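Long-range contacts in kappa-carrageenase (Zobellia galactanivorans, PDB 5OCR), which probably hydrolyses kappa-carrageenan as a family 16 glycoside hydrolase, this chain comprising the catalytic jelly-roll part of a longer protein: residues Tyr101-Ile106 against Val277-Val282; Glu113-Ser118 against Glu143-Asp148; Ser118-Ser123 against Glu138-Glu143; Phe200-Cys205 against Tyr215-Glu220. All blocks are in the same frame, centred on the assembly; numbering follows the deposited sequence. Where two conformers were deposited one is given.

Contact 1: Tyr101-Ile106 against Val277-Val282. With MG (magnesium ion), chain F.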
# COMPACT_ATOMS: atom_id res chain seq x y z
N TYR A 101 10.69 2.71 -11.74
CA TYR A 101 9.50 1.95 -12.00
C TYR A 101 9.31 0.88 -10.95
O TYR A 101 10.29 0.18 -10.61
CB TYR A 101 9.63 1.26 -13.40
CG TYR A 101 8.32 0.79 -14.02
CD1 TYR A 101 7.73 1.53 -15.04
CD2 TYR A 101 7.73 -0.43 -13.63
CE1 TYR A 101 6.53 1.11 -15.58
CE2 TYR A 101 6.51 -0.81 -14.14
CZ TYR A 101 5.96 -0.05 -15.16
OH TYR A 101 4.78 -0.48 -15.75
N PHE A 102 8.07 0.74 -10.45
CA PHE A 102 7.78 -0.17 -9.32
C PHE A 102 6.65 -1.12 -9.68
O PHE A 102 5.56 -0.61 -10.10
CB PHE A 102 7.39 0.64 -8.08
CG PHE A 102 8.36 1.78 -7.81
CD1 PHE A 102 9.39 1.59 -6.89
CD2 PHE A 102 8.31 3.00 -8.49
CE1 PHE A 102 10.38 2.56 -6.73
CE2 PHE A 102 9.24 4.02 -8.27
CZ PHE A 102 10.30 3.79 -7.36
N GLU A 103 6.84 -2.43 -9.54
CA GLU A 103 5.79 -3.35 -9.98
C GLU A 103 5.67 -4.50 -9.03
O GLU A 103 6.74 -4.97 -8.52
CB GLU A 103 6.29 -3.89 -11.37
CG GLU A 103 5.19 -4.75 -12.07
CD GLU A 103 5.63 -5.23 -13.47
OE1 GLU A 103 5.58 -4.38 -14.39
OE2 GLU A 103 6.02 -6.41 -13.61
N ALA A 104 4.45 -4.97 -8.77
CA ALA A 104 4.23 -6.15 -7.97
C ALA A 104 3.10 -6.93 -8.54
O ALA A 104 2.17 -6.38 -9.16
CB ALA A 104 3.94 -5.67 -6.51
N LYS A 105 3.24 -8.24 -8.43
CA LYS A 105 2.15 -9.16 -8.86
C LYS A 105 1.45 -9.70 -7.61
O LYS A 105 2.06 -10.36 -6.72
CB LYS A 105 2.74 -10.26 -9.80
CG LYS A 105 1.72 -11.40 -10.19
CD LYS A 105 2.51 -12.31 -11.13
CE LYS A 105 1.75 -13.57 -11.40
NZ LYS A 105 2.76 -14.37 -12.14
N ILE A 106 0.18 -9.32 -7.49
CA ILE A 106 -0.54 -9.47 -6.21
C ILE A 106 -1.90 -10.10 -6.38
O ILE A 106 -2.66 -9.75 -7.36
CB ILE A 106 -0.72 -8.04 -5.57
CG1 ILE A 106 0.64 -7.39 -5.18
CG2 ILE A 106 -1.73 -8.14 -4.33
CD1 ILE A 106 0.49 -5.87 -4.94
N VAL A 277 1.78 -12.32 -2.78
CA VAL A 277 2.59 -11.57 -3.71
C VAL A 277 3.56 -12.56 -4.41
O VAL A 277 4.38 -13.23 -3.73
CB VAL A 277 3.42 -10.51 -2.95
CG1 VAL A 277 4.22 -9.68 -3.96
CG2 VAL A 277 2.56 -9.56 -2.06
N ASP A 278 3.52 -12.60 -5.74
CA ASP A 278 4.42 -13.45 -6.49
C ASP A 278 5.74 -12.76 -6.68
O ASP A 278 6.79 -13.42 -6.60
CB ASP A 278 3.73 -13.79 -7.85
CG ASP A 278 4.48 -14.89 -8.68
OD1 ASP A 278 5.31 -15.61 -8.14
OD2 ASP A 278 4.28 -14.92 -9.89
N TYR A 279 5.79 -11.47 -6.91
CA TYR A 279 7.11 -10.78 -6.98
C TYR A 279 6.90 -9.29 -6.73
O TYR A 279 5.77 -8.77 -6.84
CB TYR A 279 7.80 -11.00 -8.35
CG TYR A 279 7.11 -10.35 -9.55
CD1 TYR A 279 7.04 -8.95 -9.73
CD2 TYR A 279 6.53 -11.17 -10.51
CE1 TYR A 279 6.42 -8.40 -10.85
CE2 TYR A 279 5.88 -10.63 -11.61
CZ TYR A 279 5.84 -9.24 -11.79
OH TYR A 279 5.25 -8.68 -12.90
N VAL A 280 8.02 -8.64 -6.40
CA VAL A 280 8.11 -7.20 -6.44
C VAL A 280 9.36 -6.88 -7.18
O VAL A 280 10.44 -7.53 -6.97
CB VAL A 280 8.04 -6.55 -5.06
CG1 VAL A 280 9.15 -7.12 -4.10
CG2 VAL A 280 8.15 -5.01 -5.20
N ARG A 281 9.27 -5.91 -8.07
CA ARG A 281 10.43 -5.54 -8.91
C ARG A 281 10.53 -4.01 -8.99
O ARG A 281 9.54 -3.31 -9.16
CB ARG A 281 10.33 -6.12 -10.31
CG ARG A 281 10.34 -7.65 -10.34
CD ARG A 281 9.99 -8.13 -11.76
NE ARG A 281 9.95 -9.60 -11.73
CZ ARG A 281 9.32 -10.39 -12.62
NH1 ARG A 281 8.71 -9.89 -13.72
NH2 ARG A 281 9.34 -11.71 -12.45
N VAL A 282 11.75 -3.51 -8.85
CA VAL A 282 12.00 -2.06 -8.93
C VAL A 282 13.10 -1.87 -10.00
O VAL A 282 14.09 -2.66 -10.02
CB VAL A 282 12.46 -1.52 -7.60
CG1 VAL A 282 12.73 -0.00 -7.71
CG2 VAL A 282 11.37 -1.75 -6.58
MG MG F . 7.55 -15.64 -7.02
O HOH W 1 8.18 -7.33 -15.03
O HOH W 2 8.67 -17.51 -8.05
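E103 and Y279 meet through a very short hydrogen bond, Y279 OH to E103 OE2 at 2.5 Å, with the carboxylate oxygen at the ring edge. The glutamate reaches this point because its chain runs extended with CG anti to the backbone N (chi1 -172°), and its carboxylate is turned 46° from the ring. Water 1 also donates to E103 OE2 and accepts from R281 NH1, joining two opposite charges that do not touch directly. The Y279 ring is sandwiched: K105 CB sits over one face, 3.9 Å from the centroid, while R281 CZ lies over the centre of the other. R281 NE in turn forms a salt bridge with E30. On the opposite face of the strand pair the packing is apolar, closest at F102 CE1 and V282 CG1 (3.6 Å), with A104 against V280 and I106 against V277 more loosely. F102, A104 and I106 pack on strands 115-122 and 233-241, and V280 on L237. The more open side lies at K105, whose fully extended chain runs alongside D278 and brings NZ to OD2 at 2.8 Å in a salt bridge. D278 OD1 and O both bind a magnesium ion, which also takes the carbonyls of E30 and G66 and a water. E103 and R281 exchange paired backbone bonds, and D278 N reaches K105 O where its strand turns a corner. An antiparallel pair with one apolar face toward the facing sheet and one polar face outward is characteristic of the convex sheet of the family 16 jelly roll.

Contact 2: Glu113-Ser118 against Glu143-Asp148; sequences EGVCPS and ELQQFD
E113 lies flat over F147, its carboxylate and the phenyl ring only 12° apart in plane. The stack is carried by the aliphatic part as well: E113 CB sits above the ring face, 3.8 Å from the centroid, in a CH-pi contact offset toward the rim. Because the E113 chain is extended with CG anti to the backbone N (chi1 -178°), its whole length passes across that face. P117 and Q145 meet differently, at about a right angle, with P117 CG 3.5 Å from Q145 OE1; that oxygen is held by the N of A109, and Q145 NE2 by the carbonyl of G112. A third group, C116 SG, rests against both E143 CB and Q146 CG, 3.6 Å from each. Backbone pairing stops early. L144 N gives P117 O a nearly straight bond of 2.9 Å, but farther on V115 O and Q145 O, both acceptors, face each other 3.3 Å apart. Where the chains separate, water 4 accepts from G114 N and lies 2.7 Å from Q145 O, bridging the two chains. Positive phi at Q145 and F147 bends this chain away from its strand. Strand 115-122 is flanked by 134-144 and 233-241, and 134-144 pairs with 159-170 beyond; V115 and P117 touch L239 and strand 273-285, L144 packs on M160, and E143 forms a salt bridge with R242.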
# COMPACT_ATOMS: atom_id res chain seq x y z
N GLU A 113 -14.53 -7.55 1.90
CA GLU A 113 -14.41 -6.28 2.62
C GLU A 113 -13.76 -6.53 4.03
O GLU A 113 -14.04 -7.57 4.67
CB GLU A 113 -15.81 -5.66 2.75
CG GLU A 113 -15.80 -4.32 3.44
CD GLU A 113 -17.16 -3.64 3.40
OE1 GLU A 113 -17.18 -2.42 3.55
OE2 GLU A 113 -18.22 -4.31 3.17
N GLY A 114 -12.90 -5.62 4.46
CA GLY A 114 -12.35 -5.61 5.82
C GLY A 114 -10.84 -5.46 5.90
O GLY A 114 -10.29 -5.22 7.00
N VAL A 115 -10.14 -5.67 4.77
CA VAL A 115 -8.67 -5.52 4.71
C VAL A 115 -8.36 -4.80 3.41
O VAL A 115 -9.21 -4.78 2.52
CB VAL A 115 -7.83 -6.85 4.83
CG1 VAL A 115 -8.04 -7.46 6.24
CG2 VAL A 115 -8.17 -7.84 3.66
N CYS A 116 -7.13 -4.33 3.27
CA CYS A 116 -6.74 -3.60 2.11
C CYS A 116 -5.36 -4.06 1.67
O CYS A 116 -4.33 -3.59 2.25
CB CYS A 116 -6.73 -2.08 2.39
SG CYS A 116 -6.14 -1.15 0.93
N PRO A 117 -5.28 -5.00 0.74
CA PRO A 117 -3.97 -5.33 0.17
C PRO A 117 -3.41 -4.15 -0.62
O PRO A 117 -4.16 -3.56 -1.45
CB PRO A 117 -4.27 -6.45 -0.84
CG PRO A 117 -5.61 -7.05 -0.41
CD PRO A 117 -6.37 -5.87 0.23
N SER A 118 -2.17 -3.76 -0.33
CA SER A 118 -1.65 -2.49 -0.85
C SER A 118 -0.21 -2.64 -1.30
O SER A 118 0.57 -3.48 -0.75
CB SER A 118 -1.79 -1.35 0.18
OG SER A 118 -0.87 -1.51 1.26
N GLU A 143 -4.40 0.26 -3.97
CA GLU A 143 -5.10 -0.13 -2.75
C GLU A 143 -6.25 -0.96 -3.25
O GLU A 143 -7.13 -0.41 -3.88
CB GLU A 143 -5.59 1.02 -1.94
CG GLU A 143 -4.47 1.58 -1.07
CD GLU A 143 -5.02 2.74 -0.25
OE1 GLU A 143 -5.63 3.68 -0.88
OE2 GLU A 143 -4.83 2.75 0.99
N LEU A 144 -6.29 -2.23 -2.91
CA LEU A 144 -7.38 -3.11 -3.32
C LEU A 144 -8.46 -3.27 -2.24
O LEU A 144 -8.12 -3.16 -1.06
CB LEU A 144 -6.81 -4.50 -3.62
CG LEU A 144 -5.80 -4.63 -4.77
CD1 LEU A 144 -5.32 -6.08 -4.98
CD2 LEU A 144 -6.44 -4.09 -6.06
N GLN A 145 -9.71 -3.60 -2.63
CA GLN A 145 -10.77 -4.02 -1.73
C GLN A 145 -11.05 -3.09 -0.59
O GLN A 145 -11.46 -3.55 0.43
CB GLN A 145 -10.53 -5.46 -1.15
CG GLN A 145 -10.21 -6.49 -2.12
CD GLN A 145 -9.56 -7.70 -1.39
OE1 GLN A 145 -8.62 -8.22 -1.84
NE2 GLN A 145 -10.19 -8.17 -0.28
N GLN A 146 -10.88 -1.77 -0.76
CA GLN A 146 -11.14 -0.80 0.30
C GLN A 146 -12.57 -0.53 0.51
O GLN A 146 -12.96 -0.07 1.59
CB GLN A 146 -10.57 0.60 -0.05
CG GLN A 146 -9.15 0.63 0.15
CD GLN A 146 -8.64 2.02 0.45
OE1 GLN A 146 -8.15 2.22 1.52
NE2 GLN A 146 -8.59 2.90 -0.56
N PHE A 147 -13.34 -0.75 -0.54
CA PHE A 147 -14.76 -0.34 -0.57
C PHE A 147 -14.88 1.13 -0.10
O PHE A 147 -15.72 1.45 0.80
CB PHE A 147 -15.59 -1.27 0.33
CG PHE A 147 -15.73 -2.67 -0.18
CD1 PHE A 147 -16.96 -3.12 -0.62
CD2 PHE A 147 -14.62 -3.52 -0.24
CE1 PHE A 147 -17.11 -4.42 -1.11
CE2 PHE A 147 -14.75 -4.84 -0.71
CZ PHE A 147 -16.01 -5.27 -1.15
N ASP A 148 -14.17 2.01 -0.78
CA ASP A 148 -14.15 3.41 -0.46
C ASP A 148 -15.55 3.99 -0.80
O ASP A 148 -16.24 3.52 -1.68
CB ASP A 148 -12.99 4.08 -1.21
CG ASP A 148 -12.85 5.58 -0.93
OD1 ASP A 148 -12.80 6.38 -1.91
OD2 ASP A 148 -12.81 5.89 0.28
O HOH W 3 -15.67 0.49 3.39
O HOH W 4 -12.30 -3.26 2.98

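Contact 3: Ser118-Ser123 against Glu138-Glu143; sequences SFWLYS and EIDVVE
F119 has one ring face overlapped by V141 CG2, which stands 4.2 Å from the centroid in a CH-pi contact offset toward the rim. The two side chains run side by side in the same direction, and F119 CD2 comes within 3.5 Å of V141 CB; with CG anti to the backbone N (chi1 174°), the ring is carried alongside the valine. V142 also faces F119, through V142 CG1 against F119 CB, so two residues stand opposite one: a classic beta bulge. Accordingly, F119 O accepts from V142 N at 3.1 Å and, weakly, from V141 N. Beyond the bulge the pairing is regular again, L121 and I139 exchanging two bonds while L121 CD1 rests on I139 CB. This apolar face packs against the second sheet, where F119 meets F102, A104 and I106 and L121 meets F102. The other face is polar and aromatic. W120 stands with CG between its backbone N and carbonyl carbon (chi1 56°), bringing CE3 3.7 Å from E138 OE2, with the indole and carboxylate planes 51° apart. W120 CB touches D140 OD1 at 3.5 Å, and NE1 is bonded to S238. E138 OE1 is hydrogen-bonded to the hydroxyl of Y136, D140 OD2 has a weak bond from H165, and glycerol, probably from the crystallisation liquor, is hydrogen-bonded to E138 and to E143. The sequence EIDVVE, bulged at its centre with three acids on one face, fits the catalytic signature of family 16, whose first and last glutamates are, in relatives, nucleophile and acid/base.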
# COMPACT_ATOMS: atom_id res chain seq x y z
N SER A 118 -2.17 -3.76 -0.33
CA SER A 118 -1.65 -2.49 -0.85
C SER A 118 -0.21 -2.64 -1.30
O SER A 118 0.57 -3.48 -0.75
CB SER A 118 -1.79 -1.35 0.18
OG SER A 118 -0.87 -1.51 1.26
N PHE A 119 0.13 -1.91 -2.37
CA PHE A 119 1.55 -1.78 -2.78
C PHE A 119 1.77 -0.26 -2.83
O PHE A 119 1.00 0.46 -3.50
CB PHE A 119 1.66 -2.39 -4.20
CG PHE A 119 3.00 -2.23 -4.86
CD1 PHE A 119 4.25 -2.33 -4.10
CD2 PHE A 119 3.09 -2.17 -6.28
CE1 PHE A 119 5.46 -2.26 -4.80
CE2 PHE A 119 4.32 -2.12 -6.93
CZ PHE A 119 5.52 -2.15 -6.19
N TRP A 120 2.80 0.25 -2.16
CA TRP A 120 2.86 1.70 -2.00
C TRP A 120 4.26 2.13 -1.62
O TRP A 120 5.07 1.29 -1.18
CB TRP A 120 1.80 2.19 -0.99
CG TRP A 120 1.85 1.57 0.39
CD1 TRP A 120 1.66 0.20 0.74
CD2 TRP A 120 2.09 2.27 1.64
NE1 TRP A 120 1.74 0.06 2.09
CE2 TRP A 120 2.05 1.27 2.69
CE3 TRP A 120 2.29 3.61 1.98
CZ2 TRP A 120 2.17 1.62 4.07
CZ3 TRP A 120 2.52 3.96 3.36
CH2 TRP A 120 2.43 3.00 4.38
N LEU A 121 4.55 3.40 -1.85
CA LEU A 121 5.92 3.96 -1.64
C LEU A 121 5.71 5.08 -0.64
O LEU A 121 4.79 5.86 -0.79
CB LEU A 121 6.53 4.52 -2.96
CG LEU A 121 6.16 3.66 -4.21
CD1 LEU A 121 6.60 4.37 -5.50
CD2 LEU A 121 6.84 2.29 -4.11
N TYR A 122 6.55 5.23 0.42
CA TYR A 122 6.31 6.33 1.33
C TYR A 122 7.63 6.77 1.96
O TYR A 122 8.57 5.97 2.07
CB TYR A 122 5.27 6.05 2.42
CG TYR A 122 5.73 5.18 3.56
CD1 TYR A 122 5.98 3.81 3.38
CD2 TYR A 122 5.86 5.72 4.81
CE1 TYR A 122 6.37 2.99 4.44
CE2 TYR A 122 6.21 4.93 5.88
CZ TYR A 122 6.50 3.57 5.69
OH TYR A 122 6.89 2.86 6.80
N SER A 123 7.68 8.08 2.28
CA SER A 123 8.90 8.64 2.94
C SER A 123 8.79 8.79 4.41
O SER A 123 7.76 8.55 5.00
CB SER A 123 9.17 10.06 2.48
OG SER A 123 8.08 10.94 2.79
N GLU A 138 3.80 10.17 -0.39
CA GLU A 138 3.31 8.80 -0.42
C GLU A 138 2.69 8.61 -1.82
O GLU A 138 1.86 9.38 -2.19
CB GLU A 138 2.25 8.59 0.63
CG GLU A 138 1.65 7.19 0.52
CD GLU A 138 0.60 6.95 1.59
OE1 GLU A 138 0.76 7.56 2.70
OE2 GLU A 138 -0.35 6.13 1.37
N ILE A 139 3.10 7.56 -2.52
CA ILE A 139 2.46 7.13 -3.76
C ILE A 139 1.85 5.73 -3.53
O ILE A 139 2.57 4.72 -3.29
CB ILE A 139 3.55 7.02 -4.90
CG1 ILE A 139 4.22 8.40 -5.12
CG2 ILE A 139 2.81 6.47 -6.17
CD1 ILE A 139 5.29 8.36 -6.21
N ASP A 140 0.53 5.63 -3.69
CA ASP A 140 -0.13 4.30 -3.58
C ASP A 140 -0.14 3.72 -4.98
O ASP A 140 -0.83 4.22 -5.84
CB ASP A 140 -1.54 4.46 -3.01
CG ASP A 140 -1.53 4.93 -1.64
OD1 ASP A 140 -0.47 4.88 -0.95
OD2 ASP A 140 -2.53 5.45 -1.25
N VAL A 141 0.62 2.65 -5.21
CA VAL A 141 0.54 2.04 -6.50
C VAL A 141 -0.80 1.34 -6.71
O VAL A 141 -1.42 1.46 -7.77
CB VAL A 141 1.67 1.03 -6.70
CG1 VAL A 141 1.49 0.40 -8.13
CG2 VAL A 141 3.02 1.74 -6.43
N VAL A 142 -1.28 0.67 -5.64
CA VAL A 142 -2.67 0.22 -5.63
C VAL A 142 -3.12 -0.06 -4.21
O VAL A 142 -2.32 -0.44 -3.30
CB VAL A 142 -2.89 -1.05 -6.47
CG1 VAL A 142 -2.35 -2.31 -5.81
CG2 VAL A 142 -4.38 -1.21 -6.76
N GLU A 143 -4.40 0.26 -3.97
CA GLU A 143 -5.10 -0.13 -2.75
C GLU A 143 -6.25 -0.96 -3.25
O GLU A 143 -7.13 -0.41 -3.88
CB GLU A 143 -5.59 1.02 -1.94
CG GLU A 143 -4.47 1.58 -1.07
CD GLU A 143 -5.02 2.74 -0.25
OE1 GLU A 143 -5.63 3.68 -0.88
OE2 GLU A 143 -4.83 2.75 0.99

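Contact 4: Phe200-Cys205 against Tyr215-Glu220; sequences FHIYGC and YVDGVE
The beta hairpin formed by strands 200-207 and 211-216 ends here, where the second strand leaves through a type I' turn from V216 to V219, and D217 in that turn fastens it to the first strand. Its carboxylate is held at both oxygens. D217 OD2 accepts from H201 ND1 at 2.7 Å, on the syn side and 21° out of the carboxylate plane, the bond lying close to the imidazole plane. D217 OD1 takes the N-H of I202 at 2.8 Å, almost straight on. With two donors the carboxylate can scarcely rotate, and the histidine ring is held by its bond to D217 and by W194 stacked on it. The backbone of D217 closes the pattern, its N bonding I202 O at 2.7 Å, and water 5 links that same carbonyl to the N of G218. D217 and G218 have the positive phi angles that a type I' turn requires. Within the jelly roll the first strand lies beside 100-107, whose backbone it bonds, so the hairpin extends that sheet outward. Nearer the hairpin bend, G204 and Y215 exchange two bonds, Y215 N to G204 O at 2.8 Å with the donor above the carbonyl plane. The Y215 ring turns its edge to G204 O, and its hydroxyl is bonded to E206. Y203 and V216 run side by side, Y203 CE1 4.0 Å from V216 CG1, on the face that meets V142 and W194.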
# COMPACT_ATOMS: atom_id res chain seq x y z
N PHE A 200 -4.06 -13.37 -9.43
CA PHE A 200 -2.90 -12.41 -9.37
C PHE A 200 -3.01 -11.47 -10.52
O PHE A 200 -3.23 -11.91 -11.68
CB PHE A 200 -1.53 -13.19 -9.53
CG PHE A 200 -1.16 -13.92 -8.27
CD1 PHE A 200 -1.66 -15.23 -8.02
CD2 PHE A 200 -0.30 -13.34 -7.33
CE1 PHE A 200 -1.39 -15.93 -6.85
CE2 PHE A 200 -0.01 -14.04 -6.12
CZ PHE A 200 -0.51 -15.37 -5.90
N HIS A 201 -2.68 -10.21 -10.29
CA HIS A 201 -2.53 -9.24 -11.37
C HIS A 201 -1.35 -8.38 -11.14
O HIS A 201 -0.77 -8.37 -10.04
CB HIS A 201 -3.81 -8.34 -11.42
CG HIS A 201 -5.02 -9.17 -11.73
ND1 HIS A 201 -5.44 -9.39 -13.01
CD2 HIS A 201 -5.86 -9.88 -10.90
CE1 HIS A 201 -6.50 -10.22 -12.98
NE2 HIS A 201 -6.77 -10.50 -11.67
N ILE A 202 -0.99 -7.58 -12.14
CA ILE A 202 0.27 -6.82 -12.11
C ILE A 202 -0.04 -5.38 -11.90
O ILE A 202 -0.81 -4.79 -12.71
CB ILE A 202 1.00 -6.94 -13.49
CG1 ILE A 202 1.15 -8.39 -13.92
CG2 ILE A 202 2.36 -6.22 -13.45
CD1 ILE A 202 1.91 -9.29 -12.99
N TYR A 203 0.55 -4.82 -10.84
CA TYR A 203 0.29 -3.43 -10.48
C TYR A 203 1.58 -2.68 -10.61
O TYR A 203 2.58 -3.03 -9.95
CB TYR A 203 -0.32 -3.36 -9.04
CG TYR A 203 -1.61 -4.13 -8.91
CD1 TYR A 203 -2.84 -3.54 -9.36
CD2 TYR A 203 -1.60 -5.47 -8.48
CE1 TYR A 203 -3.98 -4.25 -9.23
CE2 TYR A 203 -2.80 -6.22 -8.40
CZ TYR A 203 -3.98 -5.55 -8.81
OH TYR A 203 -5.19 -6.14 -8.75
N GLY A 204 1.60 -1.64 -11.46
CA GLY A 204 2.90 -0.94 -11.77
C GLY A 204 2.76 0.53 -11.62
O GLY A 204 1.67 1.08 -11.79
N CYS A 205 3.88 1.19 -11.40
CA CYS A 205 3.88 2.67 -11.33
C CYS A 205 5.21 3.18 -11.86
O CYS A 205 6.31 2.74 -11.33
CB CYS A 205 3.76 3.13 -9.90
SG CYS A 205 3.43 4.89 -9.70
N TYR A 215 -0.17 1.57 -13.88
CA TYR A 215 -0.53 0.51 -14.84
C TYR A 215 -1.16 -0.67 -14.14
O TYR A 215 -0.79 -1.05 -13.05
CB TYR A 215 0.75 -0.01 -15.52
CG TYR A 215 1.52 1.07 -16.26
CD1 TYR A 215 2.50 1.83 -15.60
CD2 TYR A 215 1.24 1.30 -17.63
CE1 TYR A 215 3.24 2.83 -16.33
CE2 TYR A 215 1.94 2.32 -18.35
CZ TYR A 215 2.95 3.01 -17.67
OH TYR A 215 3.62 4.01 -18.39
N VAL A 216 -2.17 -1.28 -14.74
CA VAL A 216 -2.73 -2.54 -14.19
C VAL A 216 -2.66 -3.54 -15.33
O VAL A 216 -3.24 -3.27 -16.42
CB VAL A 216 -4.16 -2.38 -13.61
CG1 VAL A 216 -4.78 -3.72 -13.16
CG2 VAL A 216 -4.12 -1.34 -12.51
N ASP A 217 -2.06 -4.72 -15.10
CA ASP A 217 -1.91 -5.70 -16.16
C ASP A 217 -1.43 -5.10 -17.50
O ASP A 217 -1.98 -5.43 -18.60
CB ASP A 217 -3.25 -6.46 -16.35
CG ASP A 217 -3.48 -7.50 -15.25
OD1 ASP A 217 -2.55 -7.83 -14.49
OD2 ASP A 217 -4.61 -8.07 -15.26
N GLY A 218 -0.53 -4.16 -17.38
CA GLY A 218 0.22 -3.58 -18.52
C GLY A 218 -0.64 -2.56 -19.26
O GLY A 218 -0.36 -2.27 -20.43
N VAL A 219 -1.69 -2.07 -18.63
CA VAL A 219 -2.55 -1.04 -19.26
C VAL A 219 -2.38 0.22 -18.45
O VAL A 219 -2.55 0.18 -17.24
CB VAL A 219 -4.00 -1.45 -19.34
CG1 VAL A 219 -4.83 -0.32 -19.93
CG2 VAL A 219 -4.14 -2.77 -20.10
N GLU A 220 -2.05 1.36 -19.06
CA GLU A 220 -2.09 2.62 -18.28
C GLU A 220 -3.50 2.95 -17.78
O GLU A 220 -4.47 3.03 -18.61
CB GLU A 220 -1.57 3.81 -19.12
CG GLU A 220 -1.78 5.14 -18.40
CD GLU A 220 -1.12 6.34 -19.15
OE1 GLU A 220 -0.28 6.14 -20.04
OE2 GLU A 220 -1.45 7.50 -18.87
O HOH W 5 0.72 -3.39 -14.91

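How the contacts relate
All four contacts are largely buried, but contact 3 lies nearest the middle of the chain, about 4 Å from its centre, and contact 4 farthest out, at about 14 Å. Contacts 2 and 3 join the same two strands and share S118 and E143; in contact 2 the strands part, while contact 3 holds the acidic signature. Contacts 1 and 4 belong to the facing layer, tied together by backbone bonds between strands 100-107 and 200-207. F119 of contact 3 packs on F102 and A104, and V141 on G204. Between the layers the chemistry is apolar; contact 3 carries acids on the face turned away from the other layer, and contacts 1 and 4 add metal, salt-bridge and His-carboxylate bonds farther out.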